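Local coordinates for protein putative protease (Parabacteroides distasonis ATCC 8503, PDB 3KD4) that is a putative exported protease whose substrate and exact function are not established, at residues Y124-E136 and E198-S210. Numbering follows the deposited sequence.
Sequences YYPALDINERLQE and EASPHLVASTYPS
Ile130 and Ala205 form a hydrogen-bonded pair within strands 129-133 and 202-206, which run antiparallel. Ile130 N gives the straightest of the backbone bonds, to Ala205 O (2.8 Å, 173°). Glu132 and Leu203 repeat the pattern. Leu134 N reaches Pro201 O just past the strand. At the other end, Leu128 N bonds to the hydroxyl Thr207 OG1 (2.9 Å) instead of a carbonyl. Thr207 OG1 sits between its own backbone N and carbonyl carbon (chi1 65°), which turns it to Leu128.

Two CH-pi contacts lie near the two ends of the pairing. Ala127 CB lies over the centre of the Tyr208 ring, 3.5 Å from its centroid. Arg133 CA lies over the His202 ring, offset toward the rim. The His202 ring is fixed in rotation by ND1, which donates to Ser200 O (2.8 Å). An alanine in place of His202 would probably leave Ser200 O without this donor and uncover the backbone at Arg133.

Further polar links join side chains. Ser200 OG donates to Gln135 OE1 (2.9 Å). Asp129 OD2 lies at the edge of the Tyr208 ring, with carboxylate and ring planes perpendicular. A water donates to Asp129 OD2 (2.6 Å) and also bonds to Tyr208 OH. Leu322 N and Ala323 N hold the same carboxylate.

The face with Ile130, Leu203 and Ala205 is mostly apolar; Glu132 shares it and pairs with Lys13. Ile130 CD1 is 4.2 Å from Ala205 CB. Trp15 and Ile147, from strands of the large mixed sheet, pack against this face.

Strand 202-206 is the middle of a three-stranded antiparallel sheet, with strand 156-160 on its other side. The chemistry is two-sided: one face is mostly apolar toward the large sheet, while the other is mostly polar, with Asp129, Asn131, Arg133, His202 and Ser206 around Val204, and, through Asp129, binds the 322-323 backbone.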
ATOM      1  N   TYR A 124       3.753  13.565  22.599  1.00 22.59           N
ATOM      2  CA  TYR A 124       2.990  12.678  21.728  1.00 21.63           C
ATOM      3  C   TYR A 124       3.914  12.183  20.613  1.00 21.04           C
ATOM      4  O   TYR A 124       3.996  11.003  20.366  1.00 22.32           O
ATOM      5  CB  TYR A 124       1.802  13.414  21.099  1.00 21.56           C
ATOM      6  CG  TYR A 124       0.910  12.559  20.255  1.00 20.65           C
ATOM      7  CD1 TYR A 124       0.310  11.425  20.783  1.00 21.68           C
ATOM      8  CD2 TYR A 124       0.665  12.866  18.917  1.00 21.66           C
ATOM      9  CE1 TYR A 124      -0.532  10.622  20.022  1.00 20.93           C
ATOM     10  CE2 TYR A 124      -0.202  12.061  18.131  1.00 20.92           C
ATOM     11  CZ  TYR A 124      -0.786  10.942  18.702  1.00 21.56           C
ATOM     12  OH  TYR A 124      -1.623  10.109  17.956  1.00 23.18           O
ATOM     13  N   TYR A 125       4.611  13.075  19.932  1.00 20.74           N
ATOM     14  CA  TYR A 125       5.524  12.630  18.879  1.00 20.13           C
ATOM     15  C   TYR A 125       6.958  12.690  19.379  1.00 21.07           C
ATOM     16  O   TYR A 125       7.371  13.723  19.864  1.00 21.15           O
ATOM     17  CB  TYR A 125       5.368  13.513  17.668  1.00 19.80           C
ATOM     18  CG  TYR A 125       4.097  13.299  16.903  1.00 19.82           C
ATOM     19  CD1 TYR A 125       3.633  12.017  16.622  1.00 23.01           C
ATOM     20  CD2 TYR A 125       3.392  14.366  16.397  1.00 21.03           C
ATOM     21  CE1 TYR A 125       2.455  11.827  15.898  1.00 22.13           C
ATOM     22  CE2 TYR A 125       2.226  14.177  15.632  1.00 22.75           C
ATOM     23  CZ  TYR A 125       1.764  12.900  15.415  1.00 23.02           C
ATOM     24  OH  TYR A 125       0.608  12.698  14.666  1.00 25.15           O
ATOM     25  N   PRO A 126       7.730  11.601  19.228  1.00 21.14           N
ATOM     26  CA  PRO A 126       9.142  11.640  19.609  1.00 21.45           C
ATOM     27  C   PRO A 126       9.979  12.618  18.801  1.00 20.07           C
ATOM     28  O   PRO A 126      10.990  13.094  19.296  1.00 20.41           O
ATOM     29  CB  PRO A 126       9.622  10.210  19.341  1.00 21.81           C
ATOM     30  CG  PRO A 126       8.439   9.380  19.337  1.00 22.41           C
ATOM     31  CD  PRO A 126       7.322  10.245  18.813  1.00 22.18           C
ATOM     32  N   ALA A 127       9.542  12.945  17.588  1.00 17.79           N
ATOM     33  CA  ALA A 127      10.343  13.767  16.683  1.00 16.95           C
ATOM     34  C   ALA A 127       9.441  14.370  15.611  1.00 16.30           C
ATOM     35  O   ALA A 127       8.302  13.970  15.479  1.00 15.53           O
ATOM     36  CB  ALA A 127      11.464  12.880  16.030  1.00 16.82           C
ATOM     37  N   LEU A 128       9.942  15.349  14.857  1.00 16.72           N
ATOM     38  CA  LEU A 128       9.277  15.781  13.640  1.00 16.54           C
ATOM     39  C   LEU A 128       9.605  14.725  12.576  1.00 16.67           C
ATOM     40  O   LEU A 128      10.768  14.414  12.335  1.00 17.45           O
ATOM     41  CB  LEU A 128       9.741  17.189  13.218  1.00 17.18           C
ATOM     42  CG  LEU A 128       9.086  17.763  11.969  1.00 17.20           C
ATOM     43  CD1 LEU A 128       7.536  17.794  12.118  1.00 23.32           C
ATOM     44  CD2 LEU A 128       9.546  19.193  11.609  1.00 22.80           C
ATOM     45  N   ASP A 129       8.578  14.173  11.932  1.00 16.95           N
ATOM     46  CA  ASP A 129       8.713  12.986  11.114  1.00 17.63           C
ATOM     47  C   ASP A 129       7.690  13.093   9.943  1.00 17.01           C
ATOM     48  O   ASP A 129       6.509  12.900  10.156  1.00 16.72           O
ATOM     49  CB  ASP A 129       8.436  11.753  11.992  1.00 16.78           C
ATOM     50  CG  ASP A 129       8.850  10.421  11.344  1.00 18.33           C
ATOM     51  OD1 ASP A 129       9.083  10.335  10.107  1.00 20.43           O
ATOM     52  OD2 ASP A 129       8.948   9.432  12.126  1.00 19.61           O
ATOM     53  N   ILE A 130       8.180  13.445   8.766  1.00 16.69           N
ATOM     54  CA  ILE A 130       7.349  13.864   7.635  1.00 17.37           C
ATOM     55  C   ILE A 130       7.603  12.930   6.458  1.00 17.14           C
ATOM     56  O   ILE A 130       8.742  12.560   6.199  1.00 15.76           O
ATOM     57  CB  ILE A 130       7.702  15.306   7.221  1.00 16.71           C
ATOM     58  CG1 ILE A 130       7.394  16.297   8.368  1.00 18.25           C
ATOM     59  CG2 ILE A 130       6.915  15.772   6.015  1.00 17.66           C
ATOM     60  CD1 ILE A 130       8.121  17.629   8.196  1.00 14.31           C
ATOM     61  N   ASN A 131       6.518  12.537   5.788  1.00 17.66           N
ATOM     62  CA  ASN A 131       6.546  11.861   4.517  1.00 18.16           C
ATOM     63  C   ASN A 131       5.317  12.316   3.732  1.00 18.85           C
ATOM     64  O   ASN A 131       4.272  11.660   3.761  1.00 20.96           O
ATOM     65  CB  ASN A 131       6.499  10.338   4.708  1.00 19.56           C
ATOM     66  CG  ASN A 131       6.453   9.589   3.388  1.00 22.27           C
ATOM     67  OD1 ASN A 131       7.083   9.990   2.404  1.00 26.80           O
ATOM     68  ND2 ASN A 131       5.725   8.485   3.368  1.00 20.38           N
ATOM     69  N   GLU A 132       5.416  13.439   3.042  1.00 17.49           N
ATOM     70  CA  GLU A 132       4.229  14.065   2.501  1.00 17.58           C
ATOM     71  C   GLU A 132       4.207  13.993   0.990  1.00 17.24           C
ATOM     72  O   GLU A 132       5.117  14.458   0.324  1.00 15.76           O
ATOM     73  CB  GLU A 132       4.142  15.523   2.952  1.00 18.18           C
ATOM     74  CG  GLU A 132       2.818  16.185   2.631  1.00 18.85           C
ATOM     75  CD  GLU A 132       1.710  15.775   3.585  1.00 20.41           C
ATOM     76  OE1 GLU A 132       1.998  15.059   4.567  1.00 22.30           O
ATOM     77  OE2 GLU A 132       0.553  16.179   3.345  1.00 22.28           O
ATOM     78  N   ARG A 133       3.151  13.406   0.463  1.00 17.91           N
ATOM     79  CA  ARG A 133       2.904  13.428  -0.977  1.00 18.62           C
ATOM     80  C   ARG A 133       2.504  14.831  -1.414  1.00 17.68           C
ATOM     81  O   ARG A 133       1.583  15.386  -0.827  1.00 17.58           O
ATOM     82  CB  ARG A 133       1.738  12.484  -1.293  1.00 19.37           C
ATOM     83  CG  ARG A 133       1.489  12.309  -2.753  1.00 24.94           C
ATOM     84  CD  ARG A 133       0.228  11.496  -3.059  1.00 30.88           C
ATOM     85  NE  ARG A 133      -0.969  12.311  -2.829  1.00 37.17           N
ATOM     86  CZ  ARG A 133      -1.837  12.145  -1.845  1.00 40.22           C
ATOM     87  NH1 ARG A 133      -1.695  11.168  -0.964  1.00 43.86           N
ATOM     88  NH2 ARG A 133      -2.860  12.966  -1.740  1.00 41.91           N
ATOM     89  N   LEU A 134       3.142  15.375  -2.448  1.00 17.07           N
ATOM     90  CA  LEU A 134       2.847  16.716  -2.941  1.00 18.18           C
ATOM     91  C   LEU A 134       2.064  16.728  -4.278  1.00 18.65           C
ATOM     92  O   LEU A 134       1.403  17.720  -4.619  1.00 17.92           O
ATOM     93  CB  LEU A 134       4.153  17.497  -3.075  1.00 18.36           C
ATOM     94  CG  LEU A 134       4.998  17.585  -1.790  1.00 20.65           C
ATOM     95  CD1 LEU A 134       6.241  18.438  -2.019  1.00 20.57           C
ATOM     96  CD2 LEU A 134       4.171  18.125  -0.601  1.00 15.53           C
ATOM     97  N   GLN A 135       2.089  15.608  -4.998  1.00 18.50           N
ATOM     98  CA  GLN A 135       1.279  15.445  -6.188  1.00 19.27           C
ATOM     99  C   GLN A 135      -0.119  15.064  -5.818  1.00 20.11           C
ATOM    100  O   GLN A 135      -0.323  14.249  -4.916  1.00 21.48           O
ATOM    101  CB  GLN A 135       1.876  14.364  -7.109  1.00 19.83           C
ATOM    102  CG  GLN A 135       1.220  14.245  -8.450  1.00 19.88           C
ATOM    103  CD  GLN A 135       2.013  13.379  -9.414  1.00 23.11           C
ATOM    104  OE1 GLN A 135       2.481  12.315  -9.050  1.00 25.31           O
ATOM    105  NE2 GLN A 135       2.199  13.860 -10.633  1.00 21.85           N
ATOM    106  N   GLU A 136      -1.097  15.633  -6.523  1.00 20.59           N
ATOM    107  CA  GLU A 136      -2.508  15.289  -6.325  1.00 20.17           C
ATOM    108  C   GLU A 136      -3.125  14.710  -7.608  1.00 19.60           C
ATOM    109  O   GLU A 136      -2.469  14.599  -8.638  1.00 17.98           O
ATOM    110  CB  GLU A 136      -3.305  16.533  -5.901  1.00 21.00           C
ATOM    111  CG  GLU A 136      -2.737  17.260  -4.710  1.00 22.62           C
ATOM    112  CD  GLU A 136      -2.800  16.473  -3.409  1.00 27.25           C
ATOM    113  OE1 GLU A 136      -3.513  15.444  -3.302  1.00 27.23           O
ATOM    114  OE2 GLU A 136      -2.108  16.903  -2.480  1.00 28.83           O
ATOM    115  N   GLU A 198       8.510   7.164  -8.476  1.00 39.27           N
ATOM    116  CA  GLU A 198       9.741   7.894  -8.113  1.00 40.16           C
ATOM    117  C   GLU A 198       9.683   9.350  -8.557  1.00 40.03           C
ATOM    118  O   GLU A 198      10.257  10.212  -7.869  1.00 41.40           O
ATOM    119  CB  GLU A 198      11.021   7.200  -8.641  1.00 40.22           C
ATOM    120  N   ALA A 199       8.968   9.623  -9.662  1.00 38.77           N
ATOM    121  CA  ALA A 199       8.789  10.979 -10.166  1.00 37.41           C
ATOM    122  C   ALA A 199       7.586  11.683  -9.560  1.00 35.49           C
ATOM    123  O   ALA A 199       7.091  12.638 -10.128  1.00 37.84           O
ATOM    124  CB  ALA A 199       8.661  10.973 -11.684  1.00 37.78           C
ATOM    125  N   SER A 200       7.095  11.234  -8.417  1.00 32.35           N
ATOM    126  CA  SER A 200       5.950  11.868  -7.802  1.00 29.56           C
ATOM    127  C   SER A 200       6.431  12.612  -6.547  1.00 27.39           C
ATOM    128  O   SER A 200       6.849  11.984  -5.579  1.00 25.83           O
ATOM    129  CB  SER A 200       4.939  10.812  -7.451  1.00 29.43           C
ATOM    130  OG  SER A 200       3.917  11.361  -6.692  1.00 30.48           O
ATOM    131  N   PRO A 201       6.370  13.953  -6.558  1.00 25.47           N
ATOM    132  CA  PRO A 201       7.109  14.698  -5.519  1.00 23.88           C
ATOM    133  C   PRO A 201       6.639  14.382  -4.107  1.00 22.17           C
ATOM    134  O   PRO A 201       5.435  14.338  -3.845  1.00 21.26           O
ATOM    135  CB  PRO A 201       6.907  16.179  -5.894  1.00 24.22           C
ATOM    136  CG  PRO A 201       6.180  16.208  -7.141  1.00 25.05           C
ATOM    137  CD  PRO A 201       5.818  14.834  -7.599  1.00 25.20           C
ATOM    138  N   HIS A 202       7.592  14.091  -3.228  1.00 20.79           N
ATOM    139  CA  HIS A 202       7.326  13.798  -1.847  1.00 21.57           C
ATOM    140  C   HIS A 202       8.378  14.508  -1.006  1.00 20.69           C
ATOM    141  O   HIS A 202       9.581  14.439  -1.323  1.00 20.57           O
ATOM    142  CB  HIS A 202       7.513  12.310  -1.533  1.00 22.55           C
ATOM    143  CG  HIS A 202       6.318  11.468  -1.771  1.00 25.41           C
ATOM    144  ND1 HIS A 202       5.914  11.101  -3.040  1.00 29.89           N
ATOM    145  CD2 HIS A 202       5.493  10.824  -0.906  1.00 29.50           C
ATOM    146  CE1 HIS A 202       4.857  10.307  -2.946  1.00 30.70           C
ATOM    147  NE2 HIS A 202       4.578  10.129  -1.664  1.00 31.65           N
ATOM    148  N   LEU A 203       7.941  15.107   0.098  1.00 19.00           N
ATOM    149  CA  LEU A 203       8.862  15.692   1.076  1.00 18.32           C
ATOM    150  C   LEU A 203       9.028  14.667   2.195  1.00 17.33           C
ATOM    151  O   LEU A 203       8.031  14.217   2.792  1.00 17.39           O
ATOM    152  CB  LEU A 203       8.296  17.002   1.613  1.00 17.68           C
ATOM    153  CG  LEU A 203       9.098  17.698   2.719  1.00 18.77           C
ATOM    154  CD1 LEU A 203      10.462  18.160   2.130  1.00 16.88           C
ATOM    155  CD2 LEU A 203       8.299  18.845   3.330  1.00 15.10           C
ATOM    156  N   VAL A 204      10.274  14.299   2.481  1.00 16.93           N
ATOM    157  CA  VAL A 204      10.607  13.374   3.566  1.00 17.21           C
ATOM    158  C   VAL A 204      11.619  14.062   4.459  1.00 17.68           C
ATOM    159  O   VAL A 204      12.603  14.628   3.980  1.00 18.25           O
ATOM    160  CB  VAL A 204      11.159  12.036   3.027  1.00 18.66           C
ATOM    161  CG1 VAL A 204      11.509  11.034   4.183  1.00 17.14           C
ATOM    162  CG2 VAL A 204      10.164  11.454   2.010  1.00 17.82           C
ATOM    163  N   ALA A 205      11.354  14.029   5.760  1.00 16.43           N
ATOM    164  CA  ALA A 205      12.175  14.757   6.717  1.00 15.76           C
ATOM    165  C   ALA A 205      12.013  14.179   8.099  1.00 15.67           C
ATOM    166  O   ALA A 205      10.951  13.604   8.460  1.00 15.21           O
ATOM    167  CB  ALA A 205      11.833  16.299   6.721  1.00 14.83           C
ATOM    168  N   SER A 206      13.058  14.376   8.900  1.00 15.44           N
ATOM    169  CA  SER A 206      13.126  13.815  10.238  1.00 14.72           C
ATOM    170  C   SER A 206      14.038  14.618  11.135  1.00 14.03           C
ATOM    171  O   SER A 206      15.098  15.067  10.694  1.00 14.98           O
ATOM    172  CB  SER A 206      13.667  12.378  10.146  1.00 15.46           C
ATOM    173  OG  SER A 206      13.918  11.810  11.406  1.00 14.18           O
ATOM    174  N   THR A 207      13.648  14.747  12.405  1.00 14.01           N
ATOM    175  CA  THR A 207      14.515  15.290  13.430  1.00 13.44           C
ATOM    176  C   THR A 207      15.065  14.228  14.365  1.00 14.99           C
ATOM    177  O   THR A 207      15.712  14.567  15.354  1.00 14.64           O
ATOM    178  CB  THR A 207      13.842  16.434  14.240  1.00 14.08           C
ATOM    179  OG1 THR A 207      12.742  15.936  14.978  1.00 12.50           O
ATOM    180  CG2 THR A 207      13.405  17.632  13.313  1.00 11.67           C
ATOM    181  N   TYR A 208      14.850  12.937  14.073  1.00 14.88           N
ATOM    182  CA  TYR A 208      15.602  11.934  14.809  1.00 14.73           C
ATOM    183  C   TYR A 208      17.113  12.096  14.450  1.00 15.89           C
ATOM    184  O   TYR A 208      17.448  12.624  13.414  1.00 15.36           O
ATOM    185  CB  TYR A 208      15.172  10.533  14.406  1.00 14.75           C
ATOM    186  CG  TYR A 208      13.809  10.081  14.908  1.00 14.39           C
ATOM    187  CD1 TYR A 208      13.638   9.651  16.199  1.00 15.89           C
ATOM    188  CD2 TYR A 208      12.708  10.034  14.045  1.00 14.58           C
ATOM    189  CE1 TYR A 208      12.397   9.182  16.642  1.00 15.71           C
ATOM    190  CE2 TYR A 208      11.516   9.591  14.470  1.00 15.71           C
ATOM    191  CZ  TYR A 208      11.373   9.135  15.758  1.00 14.17           C
ATOM    192  OH  TYR A 208      10.169   8.702  16.158  1.00 17.30           O
ATOM    193  N   PRO A 209      18.020  11.597  15.292  1.00 15.33           N
ATOM    194  CA  PRO A 209      19.439  11.736  15.023  1.00 16.48           C
ATOM    195  C   PRO A 209      19.867  11.012  13.748  1.00 16.32           C
ATOM    196  O   PRO A 209      20.848  11.418  13.100  1.00 17.39           O
ATOM    197  CB  PRO A 209      20.088  11.077  16.233  1.00 16.79           C
ATOM    198  CG  PRO A 209      19.024  11.163  17.331  1.00 16.67           C
ATOM    199  CD  PRO A 209      17.742  11.022  16.609  1.00 16.14           C
ATOM    200  N   SER A 210      19.150   9.943  13.435  1.00 15.59           N
ATOM    201  CA  SER A 210      19.386   9.126  12.249  1.00 14.60           C
ATOM    202  C   SER A 210      18.199   8.199  12.039  1.00 14.19           C
ATOM    203  O   SER A 210      17.404   7.960  12.953  1.00 13.78           O
ATOM    204  CB  SER A 210      20.649   8.281  12.450  1.00 15.28           C
ATOM    205  OG  SER A 210      20.449   7.242  13.402  1.00 14.59           O
TER
HETATM  206  O   HOH W   1       8.043   9.218  14.587  1.00 17.82           O